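Local atomic coordinates of ribosomal RNA small subunit methyltransferase E (Legionella pneumophila, PDB entry 5O95), a protein that probably methylates N3 of uridine 1498 in 16S ribosomal RNA of the assembled 30S subunit, using S-adenosyl-L-methionine as methyl donor. Residues G92-M97 and L225-A230. Numbering follows the deposited sequence. Where two conformers were deposited one is given.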
loop_
_atom_site.group_PDB
_atom_site.type_symbol
_atom_site.label_atom_id
_atom_site.label_comp_id
_atom_site.label_asym_id
_atom_site.label_seq_id
_atom_site.Cartn_x
_atom_site.Cartn_y
_atom_site.Cartn_z
ATOM N N GLY B 92 2.247 15.926 5.547
ATOM C CA GLY B 92 1.693 14.914 6.429
ATOM C C GLY B 92 2.708 13.824 6.746
ATOM O O GLY B 92 3.921 14.059 6.812
ATOM N N GLU B 93 2.205 12.597 6.904
ATOM C CA GLU B 93 3.035 11.461 7.291
ATOM C C GLU B 93 3.099 10.400 6.191
ATOM O O GLU B 93 3.323 9.214 6.453
ATOM C CB GLU B 93 2.592 10.886 8.633
ATOM C CG GLU B 93 2.896 11.808 9.807
ATOM C CD GLU B 93 2.819 11.099 11.146
ATOM O OE1 GLU B 93 2.005 10.159 11.281
ATOM O OE2 GLU B 93 3.581 11.473 12.061
ATOM N N ARG B 94 2.952 10.829 4.939
ATOM C CA ARG B 94 3.014 9.890 3.824
ATOM C C ARG B 94 4.383 9.228 3.728
ATOM O O ARG B 94 4.483 8.031 3.415
ATOM C CB ARG B 94 2.659 10.626 2.526
ATOM C CG ARG B 94 1.226 11.120 2.480
ATOM C CD ARG B 94 1.069 12.274 1.505
ATOM N NE ARG B 94 -0.334 12.663 1.328
ATOM C CZ ARG B 94 -1.009 13.430 2.177
ATOM N NH1 ARG B 94 -2.281 13.729 1.936
ATOM N NH2 ARG B 94 -0.415 13.895 3.271
ATOM N N MET B 95 5.454 9.969 4.041
ATOM C CA MET B 95 6.780 9.376 3.919
ATOM C C MET B 95 6.964 8.265 4.930
ATOM O O MET B 95 7.604 7.251 4.631
ATOM C CB MET B 95 7.863 10.427 4.122
ATOM C CG MET B 95 9.261 9.926 3.817
ATOM S SD MET B 95 9.497 9.464 2.082
ATOM C CE MET B 95 10.333 10.943 1.491
ATOM N N GLU B 96 6.383 8.421 6.121
ATOM C CA GLU B 96 6.535 7.375 7.134
ATOM C C GLU B 96 5.913 6.074 6.648
ATOM O O GLU B 96 6.460 4.989 6.867
ATOM C CB GLU B 96 5.897 7.842 8.441
ATOM C CG GLU B 96 6.720 8.904 9.223
ATOM C CD GLU B 96 6.822 10.295 8.587
ATOM O OE1 GLU B 96 6.036 10.650 7.682
ATOM O OE2 GLU B 96 7.700 11.069 9.032
ATOM N N MET B 97 4.794 6.165 5.943
ATOM C CA MET B 97 4.174 4.979 5.368
ATOM C C MET B 97 5.061 4.373 4.291
ATOM O O MET B 97 5.258 3.146 4.256
ATOM C CB MET B 97 2.806 5.386 4.801
ATOM C CG MET B 97 1.814 4.265 4.711
ATOM S SD MET B 97 1.161 4.211 3.054
ATOM C CE MET B 97 2.634 3.727 2.190
ATOM N N LEU B 225 -2.792 7.681 -8.762
ATOM C CA LEU B 225 -2.481 7.117 -7.469
ATOM C C LEU B 225 -1.935 8.194 -6.551
ATOM O O LEU B 225 -1.176 9.062 -6.981
ATOM C CB LEU B 225 -1.432 6.023 -7.642
ATOM C CG LEU B 225 -1.817 4.862 -8.569
ATOM C CD1 LEU B 225 -0.663 3.880 -8.627
ATOM C CD2 LEU B 225 -3.080 4.162 -8.095
ATOM N N ARG B 226 -2.346 8.151 -5.291
ATOM C CA ARG B 226 -1.622 8.913 -4.279
ATOM C C ARG B 226 -0.136 8.544 -4.291
ATOM O O ARG B 226 0.244 7.432 -4.663
ATOM C CB ARG B 226 -2.244 8.655 -2.908
ATOM C CG ARG B 226 -3.587 9.289 -2.740
ATOM C CD ARG B 226 -4.198 8.934 -1.392
ATOM N NE ARG B 226 -5.450 9.661 -1.186
ATOM C CZ ARG B 226 -5.522 10.931 -0.797
ATOM N NH1 ARG B 226 -4.410 11.626 -0.576
ATOM N NH2 ARG B 226 -6.705 11.512 -0.642
ATOM N N THR B 227 0.719 9.493 -3.894
ATOM C CA THR B 227 2.159 9.255 -3.982
ATOM C C THR B 227 2.586 8.040 -3.169
ATOM O O THR B 227 3.417 7.251 -3.626
ATOM C CB THR B 227 2.952 10.497 -3.575
ATOM O OG1 THR B 227 2.398 11.056 -2.376
ATOM C CG2 THR B 227 2.915 11.518 -4.700
ATOM N N GLU B 228 2.009 7.856 -1.977
ATOM C CA GLU B 228 2.393 6.706 -1.172
ATOM C C GLU B 228 1.859 5.422 -1.773
ATOM O O GLU B 228 2.536 4.392 -1.723
ATOM C CB GLU B 228 1.968 6.870 0.293
ATOM C CG GLU B 228 0.487 6.708 0.594
ATOM C CD GLU B 228 -0.331 7.972 0.366
ATOM O OE1 GLU B 228 0.197 8.950 -0.194
ATOM O OE2 GLU B 228 -1.513 7.980 0.762
ATOM N N THR B 229 0.677 5.469 -2.394
ATOM C CA THR B 229 0.200 4.275 -3.079
ATOM C C THR B 229 1.103 3.948 -4.250
ATOM O O THR B 229 1.421 2.777 -4.491
ATOM C CB THR B 229 -1.212 4.535 -3.598
ATOM O OG1 THR B 229 -2.040 4.987 -2.530
ATOM C CG2 THR B 229 -1.805 3.229 -4.164
ATOM N N ALA B 230 1.503 4.968 -5.003
ATOM C CA ALA B 230 2.336 4.779 -6.178
ATOM C C ALA B 230 3.645 4.096 -5.826
ATOM O O ALA B 230 4.096 3.216 -6.557
ATOM C CB ALA B 230 2.622 6.121 -6.851
HETATM O O HOH W 1 -1.548 11.254 -0.632
#
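Arg94 and Met97 meet Glu228 where the first turns of helices 94-104 and 227-242 come together in the SPOUT methyltransferase domain. The backbones are nearest at Arg94 and Glu228, whose CA atoms are 6.0 Å apart.

The polar part of the contact runs through one water. It accepts from Arg94 NE at 2.7 Å and from Arg226 NH1 at 2.9 Å, and it donates to Glu228 OE1. The water lies in the plane of both guanidinium groups, at their edges. It joins two arginines and a carboxylate that make no direct salt bridge. Arg94 NE stays 4.0 Å from Glu228 OE1. The Arg94 guanidinium and the Glu228 carboxylate are turned 86° against each other. Arg226 NH1 lies at the edge of the Arg94 guanidinium, near its plane, 3.9 Å from Arg94 NH1. The carboxylate probably offsets some of the arginines' like charge. Arg94 NH2 gives a hydrogen bond to Lys91 O, which probably limits the rotation of the guanidinium. Glu228 OE2 forms a salt bridge with Lys101 of the second subunit, so the two carboxylate oxygens serve different partners.

The apolar part is made by chain carbons and sulfur. Met97 leaves its helix with CG anti to the backbone N (chi1 -155°), and its folded end lies nearly perpendicular across the Glu228 chain. Its SD lies 3.6 Å from Glu228 CG, and its CE 3.7 Å from Glu228 CB. Met97 also packs on Met97 of the second subunit, which places this contact at the dimer interface.

Leu225 and Thr227 belong to the S-adenosyl-L-methionine site seen for this protein, so the contact borders the cofactor pocket. Glu228 CG sits between its backbone N and carbonyl carbon (chi1 74°), and the bend at chi2 brings OE1 to 3.6 Å from Arg94 CG.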